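D-alanyl-D-alanine carboxypeptidase (PDB 5ZHF) cleaves the C-terminal D-alanine from peptidoglycan-derived pentapeptides as a zinc-dependent carboxypeptidase of the M15B family, contributing to vancomycin resistance. Local coordinates at residues Asn50-Pro53 with Ala54-Val58; Gly96-Thr99 with Thr100-Gln104; Glu127-Trp131 with Val132-Gly136. All blocks are in the same frame, centred on the assembly; numbering follows the deposited sequence.

In the fold
From the N terminus, the chain first folds back in contact 1, a tight turn at 53-56 in the loop that leads into strand 60-62. Contact 2 follows where strand 91-95 gives way to helix 100-116, and contact 3 where helix 121-128 runs out into the loop toward strand 145-150. The three lie in series, with no nesting or crossing along the chain. In space they meet: N of Ile52 in contact 1 hydrogen-bonds to O of Gly136 in contact 3, Gln103 of contact 2 probably hydrogen-bonds to Ala133 of contact 3, and Val58 packs on Tyr97. Contacts 2 and 3 together supply substrate-binding residues near the zinc site, where Arg98 bonds the zinc ligand Asp147.

Contact 1: Asn50-Pro53 with Ala54-Val58; sequences NPIP and AQYDV
Ile52 and Tyr56 meet at about a right angle, the methyl CG2 of Ile52 lying 3.5 Å from CB of Tyr56 and a little farther from its CG. The methyl approaches the ring obliquely, at its root, so the contact is made at the start of the aromatic side chain and the phenol end runs on past it. Two torsions set this up: CG2 of Ile52 stands anti to the backbone N, with CG1 beside that nitrogen, and the Tyr56 ring leaves its backbone with CG anti to N (chi1 -178°). Pro53 takes a different attitude. Its ring lies alongside the tyrosine and points the same way, bringing CD to 4.1 Å from CD1 of Tyr56, again obliquely. The two aliphatic groups thus line the base of one aromatic ring.

The same side chains also pack on neighbouring loops, Ile52 on Val46 and Gln141, Tyr56 on Leu142, and the side chain of Ile52 is about 6 Å from that of the substrate-binding Ser138. What brings these residues together is the backbone, which turns through Ala54 and Gln55 between them. Across it, the amide N of Tyr56 donates to O of Pro53 at 3.4 Å, a weak bond with an N-H...O angle of only 130°, and CB of Tyr56 sits 3.4 Å from that same O. Gln55 takes the positive phi of the third position, and its CB points away from the preceding segment. Pro53 to Tyr56 form a type II beta turn, here an exposed corner in the loop before strand 60-62.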
loop_
_atom_site.group_PDB
_atom_site.type_symbol
_atom_site.label_atom_id
_atom_site.label_comp_id
_atom_site.label_asym_id
_atom_site.label_seq_id
_atom_site.Cartn_x
_atom_site.Cartn_y
_atom_site.Cartn_z
ATOM N N ASN A 50 -12.805 -6.505 5.955
ATOM C CA ASN A 50 -12.588 -5.589 7.034
ATOM C C ASN A 50 -12.622 -4.143 6.498
ATOM O O ASN A 50 -11.571 -3.555 6.266
ATOM C CB ASN A 50 -11.253 -5.897 7.712
ATOM C CG ASN A 50 -11.253 -7.245 8.433
ATOM O OD1 ASN A 50 -10.972 -8.299 7.844
ATOM N ND2 ASN A 50 -11.550 -7.207 9.710
ATOM N N PRO A 51 -13.826 -3.570 6.304
ATOM C CA PRO A 51 -13.934 -2.199 5.840
ATOM C C PRO A 51 -13.394 -1.203 6.855
ATOM O O PRO A 51 -13.329 -1.522 8.044
ATOM C CB PRO A 51 -15.454 -1.977 5.699
ATOM C CG PRO A 51 -16.043 -3.322 5.695
ATOM C CD PRO A 51 -15.154 -4.164 6.543
ATOM N N ILE A 52 -13.056 -0.006 6.390
ATOM C CA ILE A 52 -12.670 1.070 7.309
ATOM C C ILE A 52 -13.882 1.382 8.172
ATOM O O ILE A 52 -14.991 1.487 7.640
ATOM C CB ILE A 52 -12.205 2.331 6.569
ATOM C CG1 ILE A 52 -10.866 2.012 5.909
ATOM C CG2 ILE A 52 -11.992 3.498 7.520
ATOM C CD1 ILE A 52 -10.300 3.141 5.122
ATOM N N PRO A 53 -13.675 1.540 9.492
ATOM C CA PRO A 53 -14.809 1.914 10.357
ATOM C C PRO A 53 -15.504 3.190 9.905
ATOM O O PRO A 53 -14.857 4.083 9.380
ATOM C CB PRO A 53 -14.142 2.138 11.718
ATOM C CG PRO A 53 -12.891 1.332 11.678
ATOM C CD PRO A 53 -12.426 1.381 10.261
ATOM N N ALA A 54 -16.825 3.277 10.076
ATOM C CA ALA A 54 -17.511 4.546 9.859
ATOM C C ALA A 54 -16.951 5.535 10.895
ATOM O O ALA A 54 -16.613 5.135 12.011
ATOM C CB ALA A 54 -19.021 4.380 10.012
ATOM N N GLN A 55 -16.801 6.794 10.505
ATOM C CA GLN A 55 -16.234 7.844 11.385
ATOM C C GLN A 55 -14.752 7.608 11.771
ATOM O O GLN A 55 -14.311 8.023 12.850
ATOM C CB GLN A 55 -17.092 8.024 12.659
ATOM C CG GLN A 55 -18.582 8.253 12.405
ATOM C CD GLN A 55 -19.471 7.632 13.477
ATOM O OE1 GLN A 55 -19.495 6.410 13.657
ATOM N NE2 GLN A 55 -20.218 8.474 14.183
ATOM N N TYR A 56 -13.985 6.945 10.906
ATOM C CA TYR A 56 -12.551 6.754 11.159
ATOM C C TYR A 56 -11.882 8.108 10.970
ATOM O O TYR A 56 -11.950 8.674 9.882
ATOM C CB TYR A 56 -11.948 5.739 10.191
ATOM C CG TYR A 56 -10.486 5.458 10.439
ATOM C CD1 TYR A 56 -10.093 4.560 11.415
ATOM C CD2 TYR A 56 -9.496 6.078 9.685
ATOM C CE1 TYR A 56 -8.747 4.283 11.663
ATOM C CE2 TYR A 56 -8.143 5.823 9.936
ATOM C CZ TYR A 56 -7.777 4.916 10.914
ATOM O OH TYR A 56 -6.443 4.638 11.172
ATOM N N ASP A 57 -11.256 8.620 12.021
ATOM C CA ASP A 57 -10.611 9.938 11.972
ATOM C C ASP A 57 -9.165 9.762 11.549
ATOM O O ASP A 57 -8.450 8.899 12.091
ATOM C CB ASP A 57 -10.646 10.616 13.344
ATOM C CG ASP A 57 -9.992 12.000 13.340
ATOM O OD1 ASP A 57 -10.502 12.912 12.649
ATOM O OD2 ASP A 57 -8.968 12.181 14.040
ATOM N N VAL A 58 -8.730 10.581 10.598
ATOM C CA VAL A 58 -7.304 10.660 10.265
ATOM C C VAL A 58 -6.909 12.120 10.150
ATOM O O VAL A 58 -7.648 12.916 9.560
ATOM C CB VAL A 58 -6.944 9.884 8.975
ATOM C CG1 VAL A 58 -7.694 10.415 7.755
ATOM C CG2 VAL A 58 -5.430 9.901 8.744
#

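Contact 2: Gly96-Thr99 with Thr100-Gln104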
loop_
_atom_site.group_PDB
_atom_site.type_symbol
_atom_site.label_atom_id
_atom_site.label_comp_id
_atom_site.label_asym_id
_atom_site.label_seq_id
_atom_site.Cartn_x
_atom_site.Cartn_y
_atom_site.Cartn_z
ATOM N N GLY A 96 -0.900 8.437 -1.906
ATOM C CA GLY A 96 -1.048 8.239 -0.454
ATOM C C GLY A 96 -2.532 8.076 -0.116
ATOM O O GLY A 96 -3.209 7.148 -0.576
ATOM N N TYR A 97 -3.034 9.016 0.664
ATOM C CA TYR A 97 -4.420 9.025 1.073
ATOM C C TYR A 97 -5.325 9.199 -0.125
ATOM O O TYR A 97 -5.023 9.999 -1.030
ATOM C CB TYR A 97 -4.672 10.174 2.071
ATOM C CG TYR A 97 -6.105 10.270 2.471
ATOM C CD1 TYR A 97 -6.638 9.401 3.428
ATOM C CD2 TYR A 97 -6.943 11.194 1.886
ATOM C CE1 TYR A 97 -7.972 9.476 3.784
ATOM C CE2 TYR A 97 -8.279 11.271 2.240
ATOM C CZ TYR A 97 -8.779 10.398 3.195
ATOM O OH TYR A 97 -10.125 10.443 3.564
ATOM N N ARG A 98 -6.452 8.491 -0.120
ATOM C CA ARG A 98 -7.495 8.668 -1.114
ATOM C C ARG A 98 -8.849 8.804 -0.449
ATOM O O ARG A 98 -9.161 8.066 0.489
ATOM C CB ARG A 98 -7.572 7.461 -2.037
ATOM C CG ARG A 98 -6.335 7.198 -2.859
ATOM C CD ARG A 98 -6.549 5.894 -3.623
ATOM N NE ARG A 98 -5.310 5.483 -4.218
ATOM C CZ ARG A 98 -4.998 4.256 -4.611
ATOM N NH1 ARG A 98 -5.861 3.241 -4.522
ATOM N NH2 ARG A 98 -3.772 4.050 -5.105
ATOM N N THR A 99 -9.657 9.717 -0.969
ATOM C CA THR A 99 -11.061 9.825 -0.560
ATOM C C THR A 99 -11.845 8.668 -1.187
ATOM O O THR A 99 -11.358 7.974 -2.090
ATOM C CB THR A 99 -11.705 11.142 -1.028
ATOM O OG1 THR A 99 -11.751 11.162 -2.448
ATOM C CG2 THR A 99 -10.923 12.388 -0.533
ATOM N N THR A 100 -13.074 8.496 -0.713
ATOM C CA THR A 100 -13.993 7.504 -1.267
ATOM C C THR A 100 -14.169 7.678 -2.772
ATOM O O THR A 100 -14.054 6.707 -3.529
ATOM C CB THR A 100 -15.352 7.617 -0.549
ATOM O OG1 THR A 100 -15.162 7.321 0.843
ATOM C CG2 THR A 100 -16.410 6.680 -1.178
ATOM N N GLU A 101 -14.420 8.906 -3.209
ATOM C CA GLU A 101 -14.610 9.182 -4.648
ATOM C C GLU A 101 -13.342 8.881 -5.458
ATOM O O GLU A 101 -13.452 8.357 -6.559
ATOM C CB GLU A 101 -15.101 10.618 -4.909
ATOM C CG GLU A 101 -15.259 11.021 -6.387
ATOM C CD GLU A 101 -16.196 10.128 -7.220
ATOM O OE1 GLU A 101 -17.059 9.427 -6.638
ATOM O OE2 GLU A 101 -16.088 10.151 -8.475
ATOM N N LYS A 102 -12.159 9.224 -4.933
ATOM C CA LYS A 102 -10.908 8.926 -5.659
ATOM C C LYS A 102 -10.748 7.417 -5.840
ATOM O O LYS A 102 -10.436 6.942 -6.961
ATOM C CB LYS A 102 -9.678 9.530 -4.965
ATOM C CG LYS A 102 -8.333 9.285 -5.669
ATOM C CD LYS A 102 -8.333 9.777 -7.120
ATOM C CE LYS A 102 -6.963 10.152 -7.677
ATOM N NZ LYS A 102 -7.064 11.271 -8.675
ATOM N N GLN A 103 -11.003 6.669 -4.776
ATOM C CA GLN A 103 -10.903 5.215 -4.818
ATOM C C GLN A 103 -11.859 4.626 -5.863
ATOM O O GLN A 103 -11.455 3.749 -6.635
ATOM C CB GLN A 103 -11.169 4.583 -3.445
ATOM C CG GLN A 103 -10.862 3.098 -3.362
ATOM C CD GLN A 103 -9.397 2.734 -3.592
ATOM O OE1 GLN A 103 -8.499 3.549 -3.402
ATOM N NE2 GLN A 103 -9.156 1.482 -3.988
ATOM N N GLN A 104 -13.102 5.114 -5.873
ATOM C CA GLN A 104 -14.099 4.695 -6.881
ATOM C C GLN A 104 -13.586 4.959 -8.301
ATOM O O GLN A 104 -13.709 4.114 -9.181
ATOM C CB GLN A 104 -15.435 5.436 -6.679
ATOM C CG GLN A 104 -16.558 4.932 -7.579
ATOM C CD GLN A 104 -17.015 3.563 -7.159
ATOM O OE1 GLN A 104 -17.597 3.411 -6.087
ATOM N NE2 GLN A 104 -16.699 2.546 -7.962
#
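Thr99 is the N-cap of helix 100-116; its OG1 accepts the backbone N-H of Lys102, three residues on. Thr100 opens the helix; its CB points away from the loop before it, and the side chain packs on Gln141 in a neighbouring loop. At Glu101 the contact is slight, CB passing near OG1 of Thr99 before the carboxylate leads off. Lys102 is where the cap closes: its N donates to OG1 of Thr99 over 3.2 Å, in a nearly straight bond. The threonine makes this possible by setting OG1 between its own backbone N and carbonyl carbon (chi1 65°), facing the first turn. The Lys102 chain then bends away after laying CG 4.0 Å from CG of Arg98, an oblique aliphatic crossing.

Gln103 is held at both ends. Its N donates to O of Thr99 at 3.0 Å, the first turn's backbone bond, and its amide turns back to the loop to meet Arg98. Gln103 binds substrate, and its NE2 donates to O of Ala133. Arg98 in turn forms a salt bridge with the zinc ligand Asp147 through NH2, while NE bonds Ser95, so one guanidinium joins a zinc ligand to a substrate-binding amide and is fixed in rotation by three partners. The Arg98 guanidinium and Gln103 amide planes are nearly coplanar, 16° apart, and the link is almost straight: NH1 of Arg98 to OE1 of Gln103, 2.9 Å at 176°, with OE1 at the guanidinium edge.

Contact 3: Glu127-Trp131 with Val132-Gly136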
loop_
_atom_site.group_PDB
_atom_site.type_symbol
_atom_site.label_atom_id
_atom_site.label_comp_id
_atom_site.label_asym_id
_atom_site.label_seq_id
_atom_site.Cartn_x
_atom_site.Cartn_y
_atom_site.Cartn_z
ATOM N N GLU A 127 -12.233 -8.992 -11.832
ATOM C CA GLU A 127 -10.807 -9.001 -12.121
ATOM C C GLU A 127 -10.112 -7.742 -11.577
ATOM O O GLU A 127 -9.006 -7.823 -11.068
ATOM C CB GLU A 127 -10.574 -9.156 -13.628
ATOM C CG GLU A 127 -9.198 -9.675 -13.989
ATOM C CD GLU A 127 -8.954 -11.084 -13.503
ATOM O OE1 GLU A 127 -9.646 -12.014 -13.973
ATOM O OE2 GLU A 127 -8.064 -11.251 -12.649
ATOM N N ALA A 128 -10.768 -6.589 -11.688
ATOM C CA ALA A 128 -10.216 -5.323 -11.193
ATOM C C ALA A 128 -9.959 -5.338 -9.684
ATOM O O ALA A 128 -9.009 -4.710 -9.219
ATOM C CB ALA A 128 -11.137 -4.168 -11.533
ATOM N N GLU A 129 -10.807 -6.052 -8.946
ATOM C CA GLU A 129 -10.724 -6.111 -7.482
ATOM C C GLU A 129 -9.440 -6.798 -6.968
ATOM O O GLU A 129 -9.009 -6.534 -5.847
ATOM C CB GLU A 129 -11.979 -6.790 -6.917
ATOM C CG GLU A 129 -12.238 -6.551 -5.442
ATOM C CD GLU A 129 -13.696 -6.743 -5.037
ATOM O OE1 GLU A 129 -14.555 -6.999 -5.914
ATOM O OE2 GLU A 129 -13.993 -6.618 -3.830
ATOM N N THR A 130 -8.817 -7.644 -7.791
ATOM C CA THR A 130 -7.517 -8.243 -7.450
ATOM C C THR A 130 -6.388 -7.214 -7.457
ATOM O O THR A 130 -5.287 -7.535 -7.009
ATOM C CB THR A 130 -7.113 -9.416 -8.384
ATOM O OG1 THR A 130 -6.900 -8.937 -9.727
ATOM C CG2 THR A 130 -8.175 -10.507 -8.390
ATOM N N TRP A 131 -6.660 -6.007 -7.983
ATOM C CA TRP A 131 -5.721 -4.881 -8.020
ATOM C C TRP A 131 -6.133 -3.654 -7.223
ATOM O O TRP A 131 -5.291 -3.030 -6.576
ATOM C CB TRP A 131 -5.510 -4.426 -9.473
ATOM C CG TRP A 131 -4.923 -5.485 -10.363
ATOM C CD1 TRP A 131 -5.600 -6.239 -11.272
ATOM C CD2 TRP A 131 -3.551 -5.900 -10.438
ATOM N NE1 TRP A 131 -4.738 -7.102 -11.908
ATOM C CE2 TRP A 131 -3.478 -6.922 -11.409
ATOM C CE3 TRP A 131 -2.379 -5.527 -9.759
ATOM C CZ2 TRP A 131 -2.268 -7.555 -11.748
ATOM C CZ3 TRP A 131 -1.185 -6.162 -10.080
ATOM C CH2 TRP A 131 -1.145 -7.171 -11.074
ATOM N N VAL A 132 -7.408 -3.280 -7.295
ATOM C CA VAL A 132 -7.904 -2.033 -6.715
ATOM C C VAL A 132 -9.108 -2.386 -5.861
ATOM O O VAL A 132 -10.059 -2.996 -6.346
ATOM C CB VAL A 132 -8.339 -1.025 -7.797
ATOM C CG1 VAL A 132 -8.806 0.292 -7.167
ATOM C CG2 VAL A 132 -7.208 -0.756 -8.798
ATOM N N ALA A 133 -9.080 -1.957 -4.606
ATOM C CA ALA A 133 -10.110 -2.319 -3.645
ATOM C C ALA A 133 -11.394 -1.512 -3.862
ATOM O O ALA A 133 -11.346 -0.364 -4.345
ATOM C CB ALA A 133 -9.568 -2.123 -2.242
ATOM N N VAL A 134 -12.549 -2.091 -3.514
ATOM C CA VAL A 134 -13.797 -1.328 -3.600
ATOM C C VAL A 134 -13.723 -0.227 -2.553
ATOM O O VAL A 134 -13.126 -0.432 -1.485
ATOM C CB VAL A 134 -15.106 -2.174 -3.437
ATOM C CG1 VAL A 134 -15.139 -3.349 -4.418
ATOM C CG2 VAL A 134 -15.321 -2.649 -2.016
ATOM N N PRO A 135 -14.320 0.936 -2.837
ATOM C CA PRO A 135 -14.268 1.983 -1.816
ATOM C C PRO A 135 -14.746 1.513 -0.444
ATOM O O PRO A 135 -15.714 0.747 -0.324
ATOM C CB PRO A 135 -15.170 3.078 -2.395
ATOM C CG PRO A 135 -15.084 2.872 -3.859
ATOM C CD PRO A 135 -15.063 1.391 -4.026
ATOM N N GLY A 136 -14.015 1.942 0.577
ATOM C CA GLY A 136 -14.215 1.490 1.946
ATOM C C GLY A 136 -13.330 0.354 2.377
ATOM O O GLY A 136 -13.272 0.058 3.566
HETATM O O HOH W 1 -12.537 -4.560 -2.549
#
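Ala128 and Val132 are joined by the firm part of this contact: N of Val132 donates to O of Ala128 at 2.9 Å, with an N-H...O angle of 159° and the donor N in the carbonyl plane. The same oxygen also accepts from N of Trp131 at 3.0 Å, so two amides grip one carbonyl as helix 121-128 gives way to the loop. Beside it, CA of Glu129 makes a nearly straight C-H...O contact of 3.4 Å with O of Val132, and CB of Trp131 packs 4.1 Å from CG2 of Val132. The indole itself leads away from the turn toward Glu190, its NE1 hydrogen-bonded to Tyr114.

On the wetter flank, Glu129 stretches out with an extended chain and reaches over to Val134, OE2 coming within 3.5 Å of the methyl CG1. The Val134 side chain meets the carboxylate only through this methyl; its backbone N reaches OE2 through a water, which donates to OE2 of Glu129 at 2.8 Å and accepts from N of Val134 at 2.7 Å. Arg48 adds only a long, weak ion pair.

Trp131, Val132 and Ala133 all bind substrate. Two N-H groups sharing the Ala128 carbonyl, and a water linking Glu129 OE2 to Val134 N, probably help to fix the course of this substrate-binding loop segment.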